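Local coordinates for histidine triad protein (Plasmodium falciparum 3D7, PDB 5CS2), which probably hydrolyses diadenosine triphosphate to AMP and ADP as a histidine triad enzyme, and binds the antimalarial compound cyclomarin A, at residues 23-28 against 112-117; 43-48 against 57-62; 96-101 against 119-124. All coordinates share one frame; numbering follows the deposited sequence.

Contact 1 (23-28 against 112-117)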
# COMPACT_ATOMS: atom_id res chain seq x y z
N TYR A 23 -14.79 -16.86 -4.76
CA TYR A 23 -14.20 -15.57 -4.45
C TYR A 23 -15.08 -14.81 -3.47
O TYR A 23 -16.11 -14.26 -3.86
CB TYR A 23 -14.02 -14.76 -5.73
CG TYR A 23 -12.98 -15.39 -6.63
CD1 TYR A 23 -11.64 -15.10 -6.48
CD2 TYR A 23 -13.35 -16.22 -7.68
CE1 TYR A 23 -10.68 -15.65 -7.31
CE2 TYR A 23 -12.40 -16.81 -8.51
CZ TYR A 23 -11.06 -16.51 -8.33
OH TYR A 23 -10.08 -17.10 -9.10
N GLU A 24 -14.67 -14.80 -2.22
CA GLU A 24 -15.41 -14.10 -1.17
C GLU A 24 -14.85 -12.70 -1.00
O GLU A 24 -13.62 -12.53 -1.01
CB GLU A 24 -15.27 -14.84 0.17
CG GLU A 24 -16.06 -16.14 0.28
CD GLU A 24 -15.85 -16.90 1.58
OE1 GLU A 24 -15.24 -16.33 2.52
OE2 GLU A 24 -16.28 -18.07 1.65
N PHE A 25 -15.73 -11.72 -0.82
CA PHE A 25 -15.31 -10.36 -0.52
C PHE A 25 -16.28 -9.84 0.56
O PHE A 25 -17.35 -9.38 0.21
CB PHE A 25 -15.36 -9.49 -1.78
CG PHE A 25 -14.90 -8.07 -1.58
CD1 PHE A 25 -13.72 -7.79 -0.90
CD2 PHE A 25 -15.62 -7.01 -2.12
CE1 PHE A 25 -13.28 -6.47 -0.74
CE2 PHE A 25 -15.16 -5.69 -2.01
CZ PHE A 25 -14.00 -5.43 -1.32
N GLY A 26 -15.88 -9.95 1.82
CA GLY A 26 -16.78 -9.59 2.93
C GLY A 26 -17.93 -10.59 2.90
O GLY A 26 -17.71 -11.78 2.68
N ILE A 27 -19.16 -10.10 3.04
CA ILE A 27 -20.36 -10.98 2.97
C ILE A 27 -20.72 -11.28 1.49
O ILE A 27 -21.71 -11.99 1.24
CB ILE A 27 -21.57 -10.29 3.68
CG1 ILE A 27 -21.93 -8.95 2.98
CG2 ILE A 27 -21.34 -10.16 5.19
CD1 ILE A 27 -23.18 -8.14 3.50
N TYR A 28 -20.02 -10.63 0.54
CA TYR A 28 -20.33 -10.73 -0.89
C TYR A 28 -19.52 -11.80 -1.60
O TYR A 28 -18.58 -12.37 -1.04
CB TYR A 28 -20.17 -9.37 -1.59
CG TYR A 28 -20.98 -8.28 -0.94
CD1 TYR A 28 -22.36 -8.25 -1.04
CD2 TYR A 28 -20.36 -7.30 -0.16
CE1 TYR A 28 -23.12 -7.26 -0.43
CE2 TYR A 28 -21.11 -6.28 0.43
CZ TYR A 28 -22.49 -6.27 0.30
OH TYR A 28 -23.25 -5.30 0.90
N VAL A 112 -16.89 -2.61 2.98
CA VAL A 112 -16.85 -4.07 2.96
C VAL A 112 -15.78 -4.48 3.97
O VAL A 112 -14.62 -4.05 3.84
CB VAL A 112 -16.55 -4.63 1.54
CG1 VAL A 112 -16.40 -6.14 1.57
CG2 VAL A 112 -17.63 -4.20 0.53
N ASP A 113 -16.15 -5.30 4.97
CA ASP A 113 -15.26 -5.70 6.07
C ASP A 113 -14.26 -6.76 5.67
O ASP A 113 -14.22 -7.83 6.24
CB ASP A 113 -16.09 -6.10 7.31
CG ASP A 113 -17.01 -4.97 7.77
OD1 ASP A 113 -16.68 -3.78 7.52
OD2 ASP A 113 -18.08 -5.27 8.33
N HIS A 114 -13.37 -6.41 4.72
CA HIS A 114 -12.41 -7.35 4.16
C HIS A 114 -11.33 -6.44 3.54
O HIS A 114 -11.68 -5.55 2.77
CB HIS A 114 -13.11 -8.19 3.06
CG HIS A 114 -12.33 -9.34 2.50
ND1 HIS A 114 -12.97 -10.42 1.91
CD2 HIS A 114 -10.98 -9.53 2.43
CE1 HIS A 114 -12.00 -11.26 1.55
NE2 HIS A 114 -10.79 -10.75 1.80
N VAL A 115 -10.08 -6.59 3.99
CA VAL A 115 -8.91 -5.79 3.54
C VAL A 115 -8.88 -5.76 2.04
O VAL A 115 -8.87 -6.82 1.42
CB VAL A 115 -7.55 -6.39 4.02
CG1 VAL A 115 -6.38 -5.51 3.55
CG2 VAL A 115 -7.51 -6.56 5.52
N HIS A 116 -8.82 -4.57 1.46
CA HIS A 116 -8.65 -4.47 -0.01
C HIS A 116 -7.85 -3.24 -0.42
O HIS A 116 -7.92 -2.19 0.23
CB HIS A 116 -9.99 -4.57 -0.77
CG HIS A 116 -11.03 -3.57 -0.37
ND1 HIS A 116 -11.71 -3.68 0.83
CD2 HIS A 116 -11.50 -2.50 -1.05
CE1 HIS A 116 -12.55 -2.66 0.86
NE2 HIS A 116 -12.47 -1.93 -0.25
N ILE A 117 -7.12 -3.35 -1.55
CA ILE A 117 -6.37 -2.21 -2.06
C ILE A 117 -7.07 -1.71 -3.30
O ILE A 117 -7.43 -2.52 -4.17
CB ILE A 117 -4.93 -2.64 -2.45
CG1 ILE A 117 -4.12 -3.22 -1.27
CG2 ILE A 117 -4.18 -1.47 -3.15
CD1 ILE A 117 -2.68 -3.82 -1.59

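Contact 2 (43-48 against 57-62)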
# COMPACT_ATOMS: atom_id res chain seq x y z
N TYR A 43 -6.37 -11.98 -4.80
CA TYR A 43 -6.97 -11.92 -6.11
C TYR A 43 -7.30 -10.49 -6.49
O TYR A 43 -7.39 -9.62 -5.63
CB TYR A 43 -8.15 -12.89 -6.29
CG TYR A 43 -9.41 -12.53 -5.55
CD1 TYR A 43 -9.60 -12.91 -4.23
CD2 TYR A 43 -10.44 -11.85 -6.19
CE1 TYR A 43 -10.80 -12.63 -3.57
CE2 TYR A 43 -11.63 -11.55 -5.53
CZ TYR A 43 -11.82 -11.97 -4.23
OH TYR A 43 -13.00 -11.66 -3.58
N GLY A 44 -7.39 -10.24 -7.77
CA GLY A 44 -7.68 -8.93 -8.32
C GLY A 44 -8.95 -9.01 -9.12
O GLY A 44 -9.15 -9.96 -9.88
N PHE A 45 -9.83 -8.05 -8.92
CA PHE A 45 -11.09 -8.00 -9.63
C PHE A 45 -11.50 -6.59 -10.01
O PHE A 45 -11.07 -5.61 -9.38
CB PHE A 45 -12.18 -8.75 -8.85
CG PHE A 45 -12.52 -8.15 -7.50
CD1 PHE A 45 -11.69 -8.34 -6.40
CD2 PHE A 45 -13.67 -7.40 -7.33
CE1 PHE A 45 -12.00 -7.78 -5.15
CE2 PHE A 45 -14.00 -6.88 -6.07
CZ PHE A 45 -13.17 -7.09 -5.00
N VAL A 46 -12.26 -6.47 -11.12
CA VAL A 46 -12.73 -5.17 -11.59
C VAL A 46 -13.81 -4.64 -10.65
O VAL A 46 -14.59 -5.41 -10.10
CB VAL A 46 -13.18 -5.14 -13.08
CG1 VAL A 46 -11.99 -5.29 -14.02
CG2 VAL A 46 -14.24 -6.21 -13.36
N ASN A 47 -13.82 -3.32 -10.44
CA ASN A 47 -14.79 -2.65 -9.57
C ASN A 47 -16.13 -2.40 -10.27
O ASN A 47 -16.12 -1.86 -11.37
CB ASN A 47 -14.19 -1.33 -9.07
CG ASN A 47 -14.88 -0.73 -7.87
OD1 ASN A 47 -16.04 -1.00 -7.57
ND2 ASN A 47 -14.17 0.14 -7.17
N ASN A 48 -17.27 -2.78 -9.64
CA ASN A 48 -18.62 -2.55 -10.18
C ASN A 48 -19.05 -1.10 -10.07
O ASN A 48 -19.97 -0.67 -10.78
CB ASN A 48 -19.68 -3.48 -9.53
CG ASN A 48 -20.04 -3.16 -8.10
OD1 ASN A 48 -19.20 -2.77 -7.28
ND2 ASN A 48 -21.30 -3.34 -7.77
N LEU A 57 -9.65 -3.60 -7.76
CA LEU A 57 -9.52 -3.96 -6.35
C LEU A 57 -8.68 -5.20 -6.19
O LEU A 57 -8.81 -6.13 -6.99
CB LEU A 57 -10.93 -4.22 -5.76
CG LEU A 57 -11.91 -3.04 -5.88
CD1 LEU A 57 -13.34 -3.48 -5.66
CD2 LEU A 57 -11.51 -1.89 -4.98
N LEU A 58 -7.85 -5.25 -5.13
CA LEU A 58 -7.07 -6.44 -4.80
C LEU A 58 -7.48 -6.84 -3.39
O LEU A 58 -7.60 -5.96 -2.54
CB LEU A 58 -5.56 -6.18 -4.79
CG LEU A 58 -4.96 -5.52 -6.04
CD1 LEU A 58 -3.46 -5.54 -5.95
CD2 LEU A 58 -5.33 -6.24 -7.31
N THR A 59 -7.71 -8.13 -3.16
CA THR A 59 -8.11 -8.54 -1.81
C THR A 59 -7.49 -9.86 -1.47
O THR A 59 -6.97 -10.55 -2.36
CB THR A 59 -9.65 -8.49 -1.65
OG1 THR A 59 -9.99 -8.57 -0.25
CG2 THR A 59 -10.33 -9.61 -2.35
N THR A 60 -7.57 -10.25 -0.19
CA THR A 60 -7.03 -11.53 0.26
C THR A 60 -8.05 -12.62 -0.01
O THR A 60 -9.24 -12.35 0.03
CB THR A 60 -6.71 -11.48 1.76
OG1 THR A 60 -7.86 -10.93 2.40
CG2 THR A 60 -5.47 -10.63 2.06
N LEU A 61 -7.59 -13.85 -0.30
CA LEU A 61 -8.52 -14.95 -0.56
C LEU A 61 -9.24 -15.31 0.76
O LEU A 61 -10.43 -15.64 0.74
CB LEU A 61 -7.77 -16.17 -1.12
CG LEU A 61 -7.37 -16.09 -2.60
CD1 LEU A 61 -6.23 -17.06 -2.93
CD2 LEU A 61 -8.55 -16.30 -3.53
N LYS A 62 -8.52 -15.19 1.88
CA LYS A 62 -9.05 -15.40 3.23
C LYS A 62 -9.64 -14.09 3.74
O LYS A 62 -8.99 -13.04 3.65
CB LYS A 62 -7.96 -15.94 4.18
CG LYS A 62 -8.49 -16.26 5.58
CD LYS A 62 -7.71 -17.35 6.30
CE LYS A 62 -8.32 -17.69 7.66
NZ LYS A 62 -9.69 -18.28 7.54

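Contact 3 (96-101 against 119-124)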
# COMPACT_ATOMS: atom_id res chain seq x y z
N THR A 96 1.22 6.52 -16.26
CA THR A 96 2.29 6.19 -15.35
C THR A 96 1.79 6.52 -13.93
O THR A 96 2.52 6.25 -12.99
CB THR A 96 3.52 7.04 -15.70
OG1 THR A 96 3.20 8.42 -15.52
CG2 THR A 96 4.03 6.80 -17.14
N ASP A 97 0.63 7.19 -13.80
CA ASP A 97 0.15 7.69 -12.50
C ASP A 97 -1.05 6.93 -11.94
O ASP A 97 -1.99 6.62 -12.67
CB ASP A 97 -0.17 9.18 -12.57
CG ASP A 97 0.98 10.07 -13.02
OD1 ASP A 97 2.14 9.56 -13.11
OD2 ASP A 97 0.74 11.27 -13.25
N PHE A 98 -0.99 6.65 -10.62
CA PHE A 98 -2.04 5.87 -9.96
C PHE A 98 -2.29 6.39 -8.57
O PHE A 98 -1.35 6.86 -7.91
CB PHE A 98 -1.59 4.39 -9.79
CG PHE A 98 -1.20 3.72 -11.08
CD1 PHE A 98 -2.16 3.09 -11.87
CD2 PHE A 98 0.10 3.80 -11.56
CE1 PHE A 98 -1.82 2.54 -13.10
CE2 PHE A 98 0.44 3.25 -12.80
CZ PHE A 98 -0.52 2.62 -13.55
N SER A 99 -3.52 6.26 -8.11
CA SER A 99 -3.90 6.49 -6.71
C SER A 99 -4.00 5.07 -6.15
O SER A 99 -4.68 4.21 -6.72
CB SER A 99 -5.24 7.21 -6.58
OG SER A 99 -5.17 8.54 -7.03
N ILE A 100 -3.22 4.79 -5.11
CA ILE A 100 -3.21 3.47 -4.50
C ILE A 100 -3.65 3.65 -3.07
O ILE A 100 -3.10 4.51 -2.38
CB ILE A 100 -1.83 2.80 -4.60
CG1 ILE A 100 -1.27 2.80 -6.08
CG2 ILE A 100 -1.86 1.40 -3.98
CD1 ILE A 100 0.22 2.56 -6.09
N ALA A 101 -4.66 2.90 -2.61
CA ALA A 101 -5.12 3.15 -1.23
C ALA A 101 -5.80 1.99 -0.57
O ALA A 101 -6.47 1.20 -1.25
CB ALA A 101 -6.05 4.34 -1.19
N ILE A 119 -6.72 0.48 -6.73
CA ILE A 119 -5.70 0.96 -7.67
C ILE A 119 -6.51 1.72 -8.69
O ILE A 119 -7.36 1.12 -9.35
CB ILE A 119 -4.87 -0.15 -8.33
CG1 ILE A 119 -4.00 -0.89 -7.31
CG2 ILE A 119 -4.01 0.44 -9.49
CD1 ILE A 119 -3.34 -2.14 -7.90
N ILE A 120 -6.25 3.01 -8.81
CA ILE A 120 -7.01 3.87 -9.73
C ILE A 120 -6.05 4.57 -10.68
O ILE A 120 -5.31 5.48 -10.27
CB ILE A 120 -7.95 4.89 -9.03
CG1 ILE A 120 -8.83 4.24 -7.93
CG2 ILE A 120 -8.82 5.64 -10.07
CD1 ILE A 120 -9.25 5.14 -6.80
N PRO A 121 -6.10 4.23 -11.97
CA PRO A 121 -5.24 4.92 -12.95
C PRO A 121 -5.63 6.39 -12.98
O PRO A 121 -6.80 6.71 -12.81
CB PRO A 121 -5.58 4.23 -14.28
CG PRO A 121 -6.14 2.89 -13.87
CD PRO A 121 -6.94 3.21 -12.64
N ARG A 122 -4.64 7.29 -13.11
CA ARG A 122 -4.90 8.73 -13.10
C ARG A 122 -4.39 9.45 -14.36
O ARG A 122 -3.32 9.12 -14.86
CB ARG A 122 -4.26 9.37 -11.86
CG ARG A 122 -4.75 8.85 -10.50
CD ARG A 122 -6.25 8.92 -10.34
NE ARG A 122 -6.76 10.29 -10.46
CZ ARG A 122 -6.83 11.15 -9.45
NH1 ARG A 122 -6.43 10.79 -8.23
NH2 ARG A 122 -7.29 12.38 -9.64
N LYS A 123 -5.17 10.44 -14.85
CA LYS A 123 -4.86 11.29 -16.02
C LYS A 123 -5.19 12.76 -15.74
O LYS A 123 -5.93 13.06 -14.80
CB LYS A 123 -5.64 10.77 -17.25
CG LYS A 123 -5.07 9.47 -17.80
CD LYS A 123 -6.12 8.66 -18.56
CE LYS A 123 -5.43 7.72 -19.53
NZ LYS A 123 -6.36 6.68 -20.07
N ILE A 124 -4.61 13.70 -16.53
CA ILE A 124 -4.85 15.15 -16.36
C ILE A 124 -6.35 15.50 -16.33
O ILE A 124 -7.11 15.07 -17.21
CB ILE A 124 -4.07 16.03 -17.38
CG1 ILE A 124 -2.55 15.74 -17.35
CG2 ILE A 124 -4.36 17.55 -17.19
CD1 ILE A 124 -1.75 16.20 -18.60

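Contact 1 (23-28 against 112-117)
The type II' turn from Phe-25 to Tyr-28 brings Gly-26 to a CA-CA distance of 5.1 Å from His-114, and backbone meets side chain here without any pairing of strands. His-114 and His-116 belong to the predicted histidine triad motif of this HIT-family enzyme, so the contact sets a tight turn from far back in the chain against the segment that carries the predicted triad. The N-H of Gly-26 points at His-114 ND1 (2.9 Å), entering almost exactly in the imidazole plane. With NE2 of the same ring bonded to the backbone oxygen of Thr-60, both ring nitrogens have partners and the imidazole is fixed in rotation. Lacking a side chain, Gly-26 also lets Val-112 CG1 settle 3.7 Å from its CA.

Phe-25 buries more surface here than any other residue of the two segments. Its CG stands opposite the backbone N (chi1 -178°), which sends the ring out along the 112-117 segment. Val-112 CG1 sits squarely over one face, 3.6 Å from the ring centroid, a CH-pi contact, while Val-112 CG2 reaches the edge of the Tyr-28 ring. The far rim of Phe-25 drives into the face of His-116 in a T-shaped pair, with planes at 87° and centroids 4.9 Å apart. His-116 is the predicted residue that carries AMP in the reaction intermediate. Phe-25 thus backs one face of its imidazole, and the rotation of that ring is set by a nearly straight bond of 2.7 Å from His-116 ND1 to His-114 O.

Contact 2 (43-48 against 57-62)
Leu-57, Tyr-43 and Thr-59 bury the most surface where strands 42-46 and 56-60 form an antiparallel beta hairpin within the five-stranded sheet of the HIT fold. Two hydrogen-bonded pairs, Tyr-43 with Thr-59 and Phe-45 with Leu-57, flank the non-hydrogen-bonded pair of Gly-44 and Leu-58. Each flanking pair is tied by two backbone bonds, and all four measure 2.9 Å between N and O. Leu-58 CD2 lies over the glycine, 3.7 Å from Gly-44 CA, on the sheet face that helix 72-93 covers.

The other face shows how cross-strand neighbours use the flat sides of aromatic rings. Tyr-43 and Thr-59 run alongside each other, and Thr-59 CG2 lies over the tyrosine ring, displaced toward its rim, with CE1 of Tyr-43 at 3.3 Å. The threonine torsion explains this contact: OG1 is opposite the backbone N (chi1 -166°) and bonds to the carbonyl oxygen of Val-115 on the adjoining chain segment, so the methyl is turned to the ring. Tyr-43 OH in turn meets the backbone oxygen of Glu-24, and Leu-61 CD2 touches the ring at CD1, 3.6 Å away.

Leu-57 serves two neighbours at once. Its CB sits above the Phe-45 ring as a CH-pi partner, 3.9 Å from the centroid, whereas CD1 meets the ring at CE2, 3.5 Å away. The same methyl packs against the amide of Asn-47, a predicted substrate-binding residue whose OD1 accepts a bond from Lys-49 N. Leu-57 also touches His-116 and His-118, and so borders the predicted active site. Between the two pairs, Thr-59 CG2 closes on the edge of the second ring, 3.7 Å from Phe-45 CE1.

Contact 3 (96-101 against 119-124)
Ser-99 OG receives a hydrogen bond from Arg-122 NH1 at 2.8 Å, the serine oxygen lying in the plane of the guanidinium at its edge. The arginine reaches it by doubling back: bends at chi2 (-54°) and chi3 (-59°) curl the chain over Ser-99, so that CG and CD both come to 3.5 Å from the same OG. Its NH2 forms a salt bridge with Asp-126, so separate nitrogens of the guanidinium have partners in Ser-99 and Asp-126.

Beneath this side-chain bridge runs an antiparallel hairpin ladder. Ser-99 and Ile-120 exchange two backbone bonds, each 2.9 Å from N to O. Next to them, Phe-98 and Pro-121 form a non-hydrogen-bonded pair, a setting that suits proline, which has no N-H to offer. One corner of the phenylalanine ring makes two contacts: Phe-98 CD1 lies 3.7 Å from Pro-121 CA and touches Ile-119 CG2 at 4.0 Å.

The two faces have different companions. Phe-98, Ile-100 and Ile-119 press on helix 72-93, whereas Ile-120 and Arg-122 meet Leu-52 in a loop. Strand 97-104 is outermost within the chain, yet it pairs antiparallel with a strand of the second subunit, while strand 116-122 adjoins strand 56-60 on its other side, so one sheet continues through the dimer.

All three contacts reach the five-stranded antiparallel sheet, contact 1 through segment 112-117 alone. Strand 116-122 relates them: its earlier part lies in contact 1, its later part in contact 3, and it runs beside strand 56-60 of contact 2. Contact 2 is nested in the loop that contact 1 closes, contact 3 follows contact 2 in series, and contacts 1 and 3 interleave along the chain. The centres of contacts 1 and 2 are about 8 Å apart, joined by bonds from Thr-59 and Tyr-43, whereas that of contact 3 lies about 22 Å from contact 1 and 17 Å from contact 2. Strand 116-122, which carries the predicted active-site histidine, thus lies next to the strand that pairs with the second subunit.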